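Local structure of enoyl-CoA hydratase (Mycobacterium smegmatis, 3PE8) at residues S8-V13 against S34-S39; P86-M91 against A111-I116; F125-A130 against W138-R143. The protein probably catalyses the reversible hydration of enoyl-CoA thioesters to 3-hydroxyacyl-CoA and binds a zinc ion. One frame throughout, in Å; residues are numbered along the deposited sequence.

Contact 1 (S8-V13 against S34-S39)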
ATOM      1  N   SER A   8     -32.734 -26.013 -23.447  1.00 32.11           N
ATOM      2  CA  SER A   8     -33.074 -24.968 -22.431  1.00 30.23           C
ATOM      3  C   SER A   8     -32.008 -23.881 -22.375  1.00 27.83           C
ATOM      4  O   SER A   8     -30.894 -24.069 -22.862  1.00 29.72           O
ATOM      5  CB  SER A   8     -33.236 -25.609 -21.053  1.00 31.53           C
ATOM      6  N   PRO A   9     -32.346 -22.722 -21.789  1.00 33.21           N
ATOM      7  CA  PRO A   9     -31.333 -21.677 -21.736  1.00 28.45           C
ATOM      8  C   PRO A   9     -30.191 -22.082 -20.820  1.00 23.71           C
ATOM      9  O   PRO A   9     -30.395 -22.828 -19.848  1.00 21.85           O
ATOM     10  CB  PRO A   9     -32.075 -20.488 -21.144  1.00 28.96           C
ATOM     11  CG  PRO A   9     -33.174 -21.081 -20.376  1.00 32.14           C
ATOM     12  CD  PRO A   9     -33.589 -22.314 -21.119  1.00 33.54           C
ATOM     13  N   VAL A  10     -29.014 -21.558 -21.112  1.00 19.40           N
ATOM     14  CA  VAL A  10     -27.838 -21.855 -20.303  1.00 17.31           C
ATOM     15  C   VAL A  10     -27.872 -21.178 -18.939  1.00 15.19           C
ATOM     16  O   VAL A  10     -27.084 -21.545 -18.077  1.00 13.92           O
ATOM     17  CB  VAL A  10     -26.495 -21.487 -21.005  1.00 17.25           C
ATOM     18  CG1 VAL A  10     -26.272 -22.384 -22.244  1.00 19.94           C
ATOM     19  CG2 VAL A  10     -26.405 -19.983 -21.287  1.00 18.69           C
ATOM     20  N   LEU A  11     -28.770 -20.201 -18.743  1.00 14.53           N
ATOM     21  CA  LEU A  11     -28.898 -19.474 -17.475  1.00 13.46           C
ATOM     22  C   LEU A  11     -30.366 -19.265 -17.176  1.00 14.29           C
ATOM     23  O   LEU A  11     -31.056 -18.655 -17.979  1.00 16.86           O
ATOM     24  CB  LEU A  11     -28.209 -18.108 -17.495  1.00 13.56           C
ATOM     25  CG  LEU A  11     -28.117 -17.405 -16.136  1.00 13.62           C
ATOM     26  CD1 LEU A  11     -27.085 -18.046 -15.222  1.00 13.02           C
ATOM     27  CD2 LEU A  11     -27.796 -15.904 -16.359  1.00 15.43           C
ATOM     28  N   LEU A  12     -30.854 -19.790 -16.068  1.00 13.09           N
ATOM     29  CA  LEU A  12     -32.242 -19.564 -15.664  1.00 13.86           C
ATOM     30  C   LEU A  12     -32.320 -18.329 -14.793  1.00 13.77           C
ATOM     31  O   LEU A  12     -31.397 -18.069 -13.999  1.00 13.66           O
ATOM     32  CB  LEU A  12     -32.810 -20.772 -14.929  1.00 15.35           C
ATOM     33  CG  LEU A  12     -32.800 -22.060 -15.745  1.00 17.03           C
ATOM     34  CD1 LEU A  12     -33.177 -23.228 -14.864  1.00 21.87           C
ATOM     35  CD2 LEU A  12     -33.731 -21.971 -16.947  1.00 20.42           C
ATOM     36  N   VAL A  13     -33.399 -17.557 -14.958  1.00 13.86           N
ATOM     37  CA  VAL A  13     -33.576 -16.291 -14.228  1.00 14.15           C
ATOM     38  C   VAL A  13     -34.970 -16.272 -13.607  1.00 14.40           C
ATOM     39  O   VAL A  13     -35.956 -16.490 -14.293  1.00 16.10           O
ATOM     40  CB  VAL A  13     -33.384 -15.062 -15.163  1.00 14.66           C
ATOM     41  CG1 VAL A  13     -33.561 -13.738 -14.414  1.00 16.34           C
ATOM     42  CG2 VAL A  13     -32.029 -15.104 -15.917  1.00 15.11           C
ATOM     43  N   SER A  34     -18.831 -22.077 -20.468  1.00 16.62           N
ATOM     44  CA  SER A  34     -18.629 -21.885 -21.890  1.00 17.04           C
ATOM     45  C   SER A  34     -18.619 -20.398 -22.163  1.00 17.53           C
ATOM     46  O   SER A  34     -19.042 -19.589 -21.334  1.00 17.01           O
ATOM     47  CB  SER A  34     -19.755 -22.547 -22.684  1.00 17.64           C
ATOM     48  OG  SER A  34     -21.025 -22.004 -22.346  1.00 17.61           O
ATOM     49  N   ALA A  35     -18.166 -20.045 -23.351  1.00 18.03           N
ATOM     50  CA  ALA A  35     -18.224 -18.649 -23.787  1.00 18.33           C
ATOM     51  C   ALA A  35     -19.626 -18.092 -23.686  1.00 18.10           C
ATOM     52  O   ALA A  35     -19.821 -16.984 -23.202  1.00 18.54           O
ATOM     53  CB  ALA A  35     -17.665 -18.523 -25.263  1.00 19.30           C
ATOM     54  N   GLU A  36     -20.607 -18.854 -24.151  1.00 18.84           N
ATOM     55  CA  GLU A  36     -22.005 -18.434 -24.065  1.00 19.17           C
ATOM     56  C   GLU A  36     -22.478 -18.226 -22.632  1.00 17.59           C
ATOM     57  O   GLU A  36     -23.103 -17.216 -22.326  1.00 17.62           O
ATOM     58  CB  GLU A  36     -22.934 -19.429 -24.779  1.00 20.90           C
ATOM     59  CG  GLU A  36     -24.396 -18.982 -24.823  1.00 23.08           C
ATOM     60  CD  GLU A  36     -25.364 -20.067 -25.294  1.00 32.01           C
ATOM     61  OE1 GLU A  36     -24.917 -21.216 -25.552  1.00 36.60           O
ATOM     62  OE2 GLU A  36     -26.579 -19.752 -25.387  1.00 35.91           O
ATOM     63  N   LEU A  37     -22.166 -19.165 -21.741  1.00 15.55           N
ATOM     64  CA  LEU A  37     -22.624 -19.013 -20.357  1.00 14.82           C
ATOM     65  C   LEU A  37     -21.913 -17.848 -19.685  1.00 14.62           C
ATOM     66  O   LEU A  37     -22.537 -17.074 -18.955  1.00 14.48           O
ATOM     67  CB  LEU A  37     -22.450 -20.308 -19.585  1.00 14.11           C
ATOM     68  CG  LEU A  37     -22.870 -20.269 -18.112  1.00 12.27           C
ATOM     69  CD1 LEU A  37     -24.301 -19.685 -17.909  1.00 12.39           C
ATOM     70  CD2 LEU A  37     -22.761 -21.710 -17.541  1.00 15.67           C
ATOM     71  N   ARG A  38     -20.620 -17.669 -19.950  1.00 15.47           N
ATOM     72  CA  ARG A  38     -19.909 -16.516 -19.369  1.00 15.50           C
ATOM     73  C   ARG A  38     -20.557 -15.210 -19.797  1.00 16.81           C
ATOM     74  O   ARG A  38     -20.904 -14.365 -18.971  1.00 16.84           O
ATOM     75  CB  ARG A  38     -18.424 -16.547 -19.761  1.00 16.99           C
ATOM     76  CG  ARG A  38     -17.620 -17.629 -19.101  1.00 18.18           C
ATOM     77  CD  ARG A  38     -16.082 -17.542 -19.421  1.00 20.00           C
ATOM     78  NE  ARG A  38     -15.661 -17.373 -20.827  1.00 26.26           N
ATOM     79  CZ  ARG A  38     -15.272 -18.346 -21.659  1.00 26.73           C
ATOM     80  NH1 ARG A  38     -15.273 -19.624 -21.294  1.00 27.57           N
ATOM     81  NH2 ARG A  38     -14.890 -18.046 -22.899  1.00 29.05           N
ATOM     82  N   SER A  39     -20.776 -15.054 -21.097  1.00 16.55           N
ATOM     83  CA  SER A  39     -21.396 -13.847 -21.656  0.50 17.41           C
ATOM     84  C   SER A  39     -22.750 -13.583 -21.012  1.00 16.67           C
ATOM     85  O   SER A  39     -23.066 -12.456 -20.591  1.00 17.11           O
ATOM     86  CB  SER A  39     -21.603 -14.013 -23.158  0.50 18.71           C
ATOM     87  OG  SER A  39     -22.222 -12.856 -23.719  0.50 21.15           O
TER
HETATM   88  O   HOH W   1     -29.026 -20.292 -23.756  1.00 27.26           O

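Contact 2 (P86-M91 against A111-I116)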
ATOM      1  N   PRO A  86     -10.700 -10.605 -16.126  1.00 22.33           N
ATOM      2  CA  PRO A  86     -11.908 -10.716 -15.323  1.00 20.93           C
ATOM      3  C   PRO A  86     -13.087  -9.955 -15.938  1.00 21.21           C
ATOM      4  O   PRO A  86     -12.887  -8.977 -16.659  1.00 22.00           O
ATOM      5  CB  PRO A  86     -11.494 -10.134 -13.955  1.00 22.24           C
ATOM      6  CG  PRO A  86     -10.356  -9.241 -14.257  1.00 21.31           C
ATOM      7  CD  PRO A  86      -9.651  -9.816 -15.434  1.00 23.26           C
ATOM      8  N   LYS A  87     -14.280 -10.485 -15.702  1.00 19.61           N
ATOM      9  CA  LYS A  87     -15.529  -9.972 -16.274  1.00 20.20           C
ATOM     10  C   LYS A  87     -16.603  -9.620 -15.234  1.00 19.22           C
ATOM     11  O   LYS A  87     -17.601  -9.005 -15.577  1.00 19.93           O
ATOM     12  CB  LYS A  87     -16.134 -11.048 -17.173  1.00 21.20           C
ATOM     13  CG  LYS A  87     -15.254 -11.465 -18.366  1.00 23.49           C
ATOM     14  CD  LYS A  87     -15.158 -10.394 -19.401  1.00 28.43           C
ATOM     15  CE  LYS A  87     -14.240 -10.856 -20.537  1.00 30.85           C
ATOM     16  NZ  LYS A  87     -13.925  -9.760 -21.465  1.00 34.70           N
ATOM     17  N   TRP A  88     -16.429 -10.006 -13.969  1.00 18.27           N
ATOM     18  CA  TRP A  88     -17.483  -9.781 -12.992  1.00 17.52           C
ATOM     19  C   TRP A  88     -17.616  -8.276 -12.822  1.00 18.75           C
ATOM     20  O   TRP A  88     -16.619  -7.614 -12.516  1.00 19.18           O
ATOM     21  CB  TRP A  88     -17.111 -10.439 -11.664  1.00 16.70           C
ATOM     22  CG  TRP A  88     -18.194 -10.425 -10.622  1.00 14.77           C
ATOM     23  CD1 TRP A  88     -18.637  -9.332  -9.911  1.00 15.33           C
ATOM     24  CD2 TRP A  88     -18.934 -11.535 -10.152  1.00 13.26           C
ATOM     25  NE1 TRP A  88     -19.615  -9.707  -9.022  1.00 14.47           N
ATOM     26  CE2 TRP A  88     -19.810 -11.063  -9.149  1.00 13.13           C
ATOM     27  CE3 TRP A  88     -18.920 -12.908 -10.441  1.00 10.96           C
ATOM     28  CZ2 TRP A  88     -20.665 -11.917  -8.452  1.00 13.67           C
ATOM     29  CZ3 TRP A  88     -19.754 -13.736  -9.770  1.00 12.20           C
ATOM     30  CH2 TRP A  88     -20.614 -13.256  -8.762  1.00 12.87           C
ATOM     31  N   PRO A  89     -18.830  -7.726 -13.022  1.00 17.36           N
ATOM     32  CA  PRO A  89     -19.028  -6.268 -13.072  1.00 18.76           C
ATOM     33  C   PRO A  89     -19.089  -5.585 -11.702  1.00 17.93           C
ATOM     34  O   PRO A  89     -19.265  -6.249 -10.680  1.00 17.37           O
ATOM     35  CB  PRO A  89     -20.384  -6.142 -13.785  1.00 18.95           C
ATOM     36  CG  PRO A  89     -21.116  -7.363 -13.354  1.00 18.94           C
ATOM     37  CD  PRO A  89     -20.072  -8.447 -13.346  1.00 18.63           C
ATOM     38  N   ASP A  90     -18.881  -4.270 -11.679  1.00 19.34           N
ATOM     39  CA  ASP A  90     -19.052  -3.499 -10.464  0.70 19.14           C
ATOM     40  C   ASP A  90     -20.537  -3.491 -10.109  1.00 18.39           C
ATOM     41  O   ASP A  90     -21.388  -3.176 -10.945  1.00 19.20           O
ATOM     42  CB  ASP A  90     -18.555  -2.063 -10.638  0.70 21.17           C
ATOM     43  CG  ASP A  90     -18.629  -1.255  -9.345  0.70 23.84           C
ATOM     44  OD1 ASP A  90     -18.373  -1.811  -8.261  0.70 28.72           O
ATOM     45  OD2 ASP A  90     -18.906  -0.037  -9.429  0.70 31.59           O
ATOM     46  N   MET A  91     -20.843  -3.842  -8.874  1.00 16.88           N
ATOM     47  CA  MET A  91     -22.224  -3.966  -8.413  1.00 15.72           C
ATOM     48  C   MET A  91     -22.310  -3.339  -7.030  1.00 15.33           C
ATOM     49  O   MET A  91     -21.367  -3.434  -6.241  1.00 15.94           O
ATOM     50  CB  MET A  91     -22.622  -5.439  -8.349  1.00 15.28           C
ATOM     51  CG  MET A  91     -22.723  -6.095  -9.723  1.00 17.63           C
ATOM     52  SD  MET A  91     -23.225  -7.801  -9.539  1.00 16.88           S
ATOM     53  CE  MET A  91     -24.969  -7.595  -9.109  1.00 15.66           C
ATOM     54  N   ALA A 111     -17.426 -18.391  -6.951  1.00  9.97           N
ATOM     55  CA  ALA A 111     -17.877 -18.365  -5.570  1.00  9.29           C
ATOM     56  C   ALA A 111     -17.187 -17.268  -4.781  1.00  9.34           C
ATOM     57  O   ALA A 111     -17.810 -16.597  -3.976  1.00  8.69           O
ATOM     58  CB  ALA A 111     -17.676 -19.758  -4.899  1.00 10.39           C
ATOM     59  N   LEU A 112     -15.874 -17.112  -4.995  1.00  8.06           N
ATOM     60  CA  LEU A 112     -15.049 -16.117  -4.314  1.00  8.01           C
ATOM     61  C   LEU A 112     -15.452 -14.664  -4.642  1.00  8.16           C
ATOM     62  O   LEU A 112     -15.139 -13.772  -3.865  1.00  8.44           O
ATOM     63  CB  LEU A 112     -13.561 -16.360  -4.613  1.00  7.77           C
ATOM     64  CG  LEU A 112     -12.978 -17.607  -3.955  1.00  7.98           C
ATOM     65  CD1 LEU A 112     -11.587 -17.952  -4.588  1.00  9.40           C
ATOM     66  CD2 LEU A 112     -12.832 -17.477  -2.444  1.00  9.21           C
ATOM     67  N   TYR A 113     -16.074 -14.428  -5.789  1.00  7.65           N
ATOM     68  CA  TYR A 113     -16.588 -13.105  -6.126  1.00  9.29           C
ATOM     69  C   TYR A 113     -17.838 -12.723  -5.333  1.00  9.13           C
ATOM     70  O   TYR A 113     -18.148 -11.542  -5.203  1.00 11.15           O
ATOM     71  CB  TYR A 113     -16.986 -13.015  -7.605  1.00  9.60           C
ATOM     72  CG  TYR A 113     -15.884 -12.757  -8.588  1.00  8.98           C
ATOM     73  CD1 TYR A 113     -15.194 -11.583  -8.594  1.00 11.65           C
ATOM     74  CD2 TYR A 113     -15.568 -13.705  -9.535  1.00 12.30           C
ATOM     75  CE1 TYR A 113     -14.200 -11.323  -9.519  1.00 13.50           C
ATOM     76  CE2 TYR A 113     -14.572 -13.466 -10.475  1.00 12.65           C
ATOM     77  CZ  TYR A 113     -13.885 -12.288 -10.456  1.00 14.59           C
ATOM     78  OH  TYR A 113     -12.894 -12.068 -11.402  1.00 16.82           O
ATOM     79  N   CYS A 114     -18.595 -13.711  -4.873  1.00  9.51           N
ATOM     80  CA  CYS A 114     -19.846 -13.396  -4.172  1.00  9.63           C
ATOM     81  C   CYS A 114     -19.601 -12.648  -2.868  1.00  9.74           C
ATOM     82  O   CYS A 114     -18.596 -12.863  -2.208  1.00  9.10           O
ATOM     83  CB  CYS A 114     -20.634 -14.670  -3.895  1.00  9.45           C
ATOM     84  SG  CYS A 114     -21.190 -15.565  -5.382  1.00 10.58           S
ATOM     85  N   ASP A 115     -20.544 -11.812  -2.465  1.00  8.78           N
ATOM     86  CA  ASP A 115     -20.434 -11.117  -1.198  1.00  8.69           C
ATOM     87  C   ASP A 115     -20.573 -12.049  -0.014  1.00  8.87           C
ATOM     88  O   ASP A 115     -19.829 -11.908   0.970  1.00  9.45           O
ATOM     89  CB  ASP A 115     -21.476 -10.016  -1.107  1.00  9.81           C
ATOM     90  CG  ASP A 115     -21.274  -8.943  -2.166  1.00  9.72           C
ATOM     91  OD1 ASP A 115     -20.183  -8.315  -2.172  1.00 11.54           O
ATOM     92  OD2 ASP A 115     -22.174  -8.745  -3.020  1.00 11.76           O
ATOM     93  N   ILE A 116     -21.498 -12.997  -0.106  1.00  8.45           N
ATOM     94  CA  ILE A 116     -21.906 -13.862   1.017  1.00  8.03           C
ATOM     95  C   ILE A 116     -22.131 -15.259   0.427  1.00  8.33           C
ATOM     96  O   ILE A 116     -22.801 -15.384  -0.585  1.00  9.20           O
ATOM     97  CB  ILE A 116     -23.272 -13.403   1.604  1.00  8.50           C
ATOM     98  CG1 ILE A 116     -23.196 -11.974   2.153  1.00 10.05           C
ATOM     99  CG2 ILE A 116     -23.762 -14.451   2.636  1.00  8.92           C
ATOM    100  CD1 ILE A 116     -24.638 -11.328   2.419  1.00  9.09           C
TER
HETATM  101  O   HOH W   2     -14.377 -12.588 -13.805  1.00 10.85           O

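Contact 3 (F125-A130 against W138-R143). With ZN (zinc ion), chain C.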
ATOM      1  N   PHE A 125     -15.192 -27.629  -2.427  1.00  8.76           N
ATOM      2  CA  PHE A 125     -14.460 -26.553  -3.096  1.00  8.55           C
ATOM      3  C   PHE A 125     -13.071 -27.078  -3.444  1.00  9.08           C
ATOM      4  O   PHE A 125     -12.439 -27.747  -2.636  1.00 10.32           O
ATOM      5  CB  PHE A 125     -14.321 -25.357  -2.147  1.00  7.41           C
ATOM      6  CG  PHE A 125     -15.624 -24.807  -1.670  1.00  8.90           C
ATOM      7  CD1 PHE A 125     -16.276 -25.331  -0.548  1.00 10.36           C
ATOM      8  CD2 PHE A 125     -16.219 -23.772  -2.374  1.00 10.31           C
ATOM      9  CE1 PHE A 125     -17.491 -24.766  -0.140  1.00 10.52           C
ATOM     10  CE2 PHE A 125     -17.426 -23.251  -1.966  1.00 11.73           C
ATOM     11  CZ  PHE A 125     -18.054 -23.760  -0.886  1.00 10.93           C
ATOM     12  N   ALA A 126     -12.618 -26.791  -4.649  1.00  9.03           N
ATOM     13  CA  ALA A 126     -11.266 -27.219  -5.068  1.00  9.47           C
ATOM     14  C   ALA A 126     -10.655 -26.302  -6.080  1.00  9.68           C
ATOM     15  O   ALA A 126     -11.361 -25.659  -6.859  1.00 10.29           O
ATOM     16  CB  ALA A 126     -11.294 -28.700  -5.605  1.00 11.04           C
ATOM     17  N   ASP A 127      -9.321 -26.255  -6.063  1.00 10.87           N
ATOM     18  CA  ASP A 127      -8.537 -25.529  -7.035  1.00 11.25           C
ATOM     19  C   ASP A 127      -7.679 -26.511  -7.791  1.00 12.47           C
ATOM     20  O   ASP A 127      -6.738 -27.082  -7.218  1.00 13.68           O
ATOM     21  CB  ASP A 127      -7.657 -24.488  -6.364  1.00 10.44           C
ATOM     22  CG  ASP A 127      -6.788 -23.751  -7.358  1.00 12.90           C
ATOM     23  OD1 ASP A 127      -7.116 -23.814  -8.551  1.00 14.70           O
ATOM     24  OD2 ASP A 127      -5.744 -23.181  -6.999  1.00 13.01           O
ATOM     25  N   THR A 128      -7.986 -26.746  -9.060  1.00 12.56           N
ATOM     26  CA  THR A 128      -7.186 -27.650  -9.864  1.00 14.90           C
ATOM     27  C   THR A 128      -6.256 -26.963 -10.875  1.00 16.30           C
ATOM     28  O   THR A 128      -5.705 -27.649 -11.754  1.00 17.16           O
ATOM     29  CB  THR A 128      -8.067 -28.654 -10.582  1.00 16.52           C
ATOM     30  OG1 THR A 128      -8.878 -27.988 -11.576  1.00 17.81           O
ATOM     31  CG2 THR A 128      -8.925 -29.406  -9.576  1.00 16.54           C
ATOM     32  N   HIS A 129      -6.081 -25.634 -10.753  1.00 16.81           N
ATOM     33  CA  HIS A 129      -5.258 -24.886 -11.719  1.00 18.84           C
ATOM     34  C   HIS A 129      -3.936 -25.568 -11.915  1.00 21.11           C
ATOM     35  O   HIS A 129      -3.488 -25.749 -13.074  1.00 22.72           O
ATOM     36  CB  HIS A 129      -5.005 -23.416 -11.291  1.00 17.25           C
ATOM     37  CG  HIS A 129      -6.153 -22.477 -11.508  1.00 16.95           C
ATOM     38  ND1 HIS A 129      -7.029 -22.119 -10.507  1.00 17.82           N
ATOM     39  CD2 HIS A 129      -6.591 -21.840 -12.630  1.00 19.61           C
ATOM     40  CE1 HIS A 129      -7.943 -21.297 -10.992  1.00 21.66           C
ATOM     41  NE2 HIS A 129      -7.682 -21.091 -12.268  1.00 20.41           N
ATOM     42  N   ALA A 130      -3.259 -25.935 -10.835  1.00 21.33           N
ATOM     43  CA  ALA A 130      -1.916 -26.499 -10.974  1.00 23.99           C
ATOM     44  C   ALA A 130      -1.989 -27.832 -11.707  1.00 25.50           C
ATOM     45  O   ALA A 130      -1.212 -28.059 -12.645  1.00 26.13           O
ATOM     46  CB  ALA A 130      -1.225 -26.650  -9.630  1.00 24.36           C
ATOM     47  N   TRP A 138      -8.809 -15.006 -12.472  1.00 10.91           N
ATOM     48  CA  TRP A 138     -10.040 -14.440 -11.935  1.00 10.72           C
ATOM     49  C   TRP A 138      -9.977 -14.329 -10.420  1.00 10.46           C
ATOM     50  O   TRP A 138     -10.991 -14.422  -9.718  1.00 10.77           O
ATOM     51  CB  TRP A 138     -11.253 -15.288 -12.313  1.00 11.32           C
ATOM     52  CG  TRP A 138     -11.790 -15.107 -13.697  1.00 13.72           C
ATOM     53  CD1 TRP A 138     -11.259 -14.374 -14.723  1.00 17.19           C
ATOM     54  CD2 TRP A 138     -12.984 -15.720 -14.226  1.00 14.93           C
ATOM     55  NE1 TRP A 138     -12.057 -14.475 -15.853  1.00 19.07           N
ATOM     56  CE2 TRP A 138     -13.109 -15.310 -15.572  1.00 17.51           C
ATOM     57  CE3 TRP A 138     -13.951 -16.585 -13.687  1.00 15.94           C
ATOM     58  CZ2 TRP A 138     -14.168 -15.717 -16.381  1.00 18.01           C
ATOM     59  CZ3 TRP A 138     -14.988 -16.995 -14.491  1.00 16.77           C
ATOM     60  CH2 TRP A 138     -15.089 -16.567 -15.825  1.00 17.34           C
ATOM     61  N   GLY A 139      -8.783 -14.089  -9.925  1.00  9.81           N
ATOM     62  CA  GLY A 139      -8.584 -13.750  -8.528  1.00  9.54           C
ATOM     63  C   GLY A 139      -8.400 -14.861  -7.519  1.00  9.53           C
ATOM     64  O   GLY A 139      -8.262 -14.554  -6.321  1.00 10.21           O
ATOM     65  N   LEU A 140      -8.333 -16.109  -7.960  1.00  9.63           N
ATOM     66  CA  LEU A 140      -8.189 -17.188  -6.984  1.00 10.30           C
ATOM     67  C   LEU A 140      -7.010 -16.948  -6.039  1.00  9.40           C
ATOM     68  O   LEU A 140      -7.103 -17.175  -4.833  1.00  9.46           O
ATOM     69  CB  LEU A 140      -8.062 -18.531  -7.667  1.00  9.97           C
ATOM     70  CG  LEU A 140      -8.224 -19.762  -6.767  1.00 15.78           C
ATOM     71  CD1 LEU A 140      -8.870 -20.876  -7.514  1.00 20.97           C
ATOM     72  CD2 LEU A 140      -6.798 -20.126  -6.267  1.00 19.11           C
ATOM     73  N   SER A 141      -5.852 -16.547  -6.566  1.00 10.01           N
ATOM     74  CA  SER A 141      -4.646 -16.481  -5.744  1.00  9.89           C
ATOM     75  C   SER A 141      -4.645 -15.302  -4.756  1.00  9.48           C
ATOM     76  O   SER A 141      -3.843 -15.263  -3.817  1.00  9.87           O
ATOM     77  CB  SER A 141      -3.385 -16.501  -6.612  1.00 12.24           C
ATOM     78  OG  SER A 141      -3.278 -15.392  -7.472  1.00 12.96           O
ATOM     79  N   VAL A 142      -5.576 -14.381  -4.957  1.00  9.86           N
ATOM     80  CA  VAL A 142      -5.787 -13.264  -4.049  1.00  9.65           C
ATOM     81  C   VAL A 142      -6.923 -13.572  -3.068  1.00  9.01           C
ATOM     82  O   VAL A 142      -6.765 -13.439  -1.853  1.00  8.98           O
ATOM     83  CB  VAL A 142      -6.094 -11.984  -4.813  1.00 11.08           C
ATOM     84  CG1 VAL A 142      -6.317 -10.807  -3.852  1.00 11.74           C
ATOM     85  CG2 VAL A 142      -4.905 -11.726  -5.793  1.00 12.36           C
ATOM     86  N   ARG A 143      -8.067 -13.987  -3.615  1.00  7.86           N
ATOM     87  CA  ARG A 143      -9.250 -14.147  -2.783  1.00  7.85           C
ATOM     88  C   ARG A 143      -9.299 -15.445  -1.981  1.00  7.50           C
ATOM     89  O   ARG A 143      -9.958 -15.474  -0.938  1.00  8.19           O
ATOM     90  CB  ARG A 143     -10.530 -13.983  -3.601  1.00  8.40           C
ATOM     91  CG  ARG A 143     -10.659 -12.632  -4.276  1.00  8.34           C
ATOM     92  CD  ARG A 143     -12.077 -12.334  -4.805  1.00  9.81           C
ATOM     93  NE  ARG A 143     -12.044 -11.011  -5.406  1.00 10.66           N
ATOM     94  CZ  ARG A 143     -11.753 -10.747  -6.681  1.00 10.98           C
ATOM     95  NH1 ARG A 143     -11.625 -11.719  -7.579  1.00 10.44           N
ATOM     96  NH2 ARG A 143     -11.611  -9.474  -7.063  1.00 13.63           N
TER
HETATM   97 ZN    ZN C 254      -9.299 -19.642 -13.132  0.60 21.23          ZN
HETATM   98  O   HOH W   3     -10.387 -21.243 -14.273  1.00 19.50           O
HETATM   99  O   HOH W   4      -8.609 -18.352 -14.322  1.00 16.63           O

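Contact 1 (S8-V13 against S34-S39)
Val10 fits its two methyl branches against the first turn of helix 35-50: CG1 meets Glu36, while CG2 lies between Glu36 and Leu37. Val10 CG2 lies 4.0 Å from Leu37 CD1 and comes as near to the CA of that residue, which brings it down onto the helix backbone. Val10 CG1 instead meets the carboxylate end of Glu36, 3.8 Å from Glu36 OE1. Glu36 reaches this place as an almost straight chain, with CG anti to the backbone N (chi1 -175°) and the carbons beyond extended, laying its CD across both methyls of Val10. Leu37 and Val10 run past one another in opposite directions, and of the leucine side chain CD1 does the touching: Leu37 CD1 approaches the carbonyl oxygen of Val10 at 3.4 Å and also touches Leu11 CD1 at 4.2 Å. No direct hydrogen bond joins the two segments; the polar link is a water that accepts from Val10 N at 2.9 Å and donates to Glu36 OE2 at 3.0 Å. The carboxylate of Glu36 thus lies against the Val10 methyls while its OE2 accepts from the bridging water.

In the second shell, Ser34 is the N-cap of the helix. Ser34 OG accepts from Leu37 N at 3.1 Å with an N-H...O angle of 161°, which ties down the turn that presents Glu36 and Leu37. On the other segment, backbone bonds from Val10 to Asn25 and from Leu12 to Thr23 hold the chain beside strand 19-24. Leu11 lies between strand 11-16, outermost in the six-stranded sheet, and helix 35-50, packed on Thr40, Phe41 and Ala44 of the helix and on Leu24 of the neighbouring strand.

Contact 2 (P86-M91 against A111-I116)
Trp88 carries its CG anti to the backbone N (chi1 -173°), while Tyr113 has its CG anti to the carbonyl carbon (chi1 -82°), and these torsions lay the two side chains alongside each other in opposite directions. Each therefore sets its own CB over the other's ring. Trp88 CB stands 3.7 Å from the centroid of the Tyr113 ring, nearly on the ring normal, and Tyr113 CB lies 3.4 Å from the centroid of the six-membered ring of Trp88, equally close to the normal. This reciprocal pair of CH-pi contacts flanks an offset stack between the Tyr113 ring and the five-membered ring of Trp88, with planes 14° apart and centroids separated by 4.7 Å. The far corner of the indole, Trp88 CH2, meets Cys114 SG at 4.1 Å, the sulfur lying oblique to the ring.

At the other end of Tyr113, its OH approaches Pro86 CB at 3.5 Å. The same hydroxyl is hydrogen-bonded to a water at 2.9 Å, and this water accepts from Lys87 N at 2.8 Å, linking the phenol end to the backbone of the loop.

Beyond the stack, Trp88 also packs on Leu45 of helix 35-50 and Val95 of strand 95-99, and Pro86 touches Trp222 of a third subunit. The aromatic pair thus secures the loop preceding strand 95-99 against the C-terminal end of helix 106-113, within the crotonase fold of the enoyl-CoA hydratase/isomerase family. That helix also carries the zinc ligand Glu109, whose side chain is about 5 Å from that of Tyr113.

Contact 3 (F125-A130 against W138-R143)
Leu140 points from helix 140-148 into the angle between Asp127 and His129. Its CB leads to a CG placed anti to the backbone N (chi1 -167°), and there the chain forks. Leu140 CD1 lies between the Asp127 carboxylate and the His129 ring, 3.6 Å from both Asp127 OD1 and His129 CE1, meeting the imidazole at its edge, near the ring plane. Leu140 CD2 is 3.3 Å from Asp127 OD2, which has a hydrogen bond to Ser157 OG.

Asp127 OD1 is gripped by two donors arriving from opposite faces of the carboxylate. His129 N closes an Asx turn at 3.0 Å, and His129 ND1 binds at 2.6 Å on the syn side but tilted out of the carboxylate plane, its N-H...O angle bent to 144°. This His-carboxylate pair fixes the rotation of the imidazole and would be expected to make NE2 a stronger ligand. His129 NE2 binds the zinc ion at 2.3 Å; two waters and Glu109 OE2 complete the ligands observed.

The other oxygen of Glu109, OE1, accepts from the backbone N atoms of Trp138 and Leu140, so the segment that supplies Leu140 is tied to the metal ligand as well. Gly139 is at the N-cap position of helix 140-148, and its O accepts from Val142 N and Arg143 N. Tyr209 of a fourth subunit packs on Leu140, and Leu205 of that subunit on Asp127.

In the fold
From the N terminus, contact 1 closes first: after the hairpin of strands 11-16 and 19-24 the chain returns, bringing the start of helix 35-50 against the residues leading into strand 11-16. Contact 2 opens after strand 56-61 and spans strands 95-99 and 102-104 to reach the end of helix 106-113. Contact 3 then closes the short connection, with helix 129-132 in it, between strand 124-126 and helix 140-148. The three follow in series, neither nested nor crossed. Contacts 1 and 2 do not touch, but contact 3 meets both: Trp138 packs on Arg38 and Pro86, and Arg143 on Tyr113. Residues 138-143 thereby connect the helix beside the main sheet, the 86-91 loop and the zinc site.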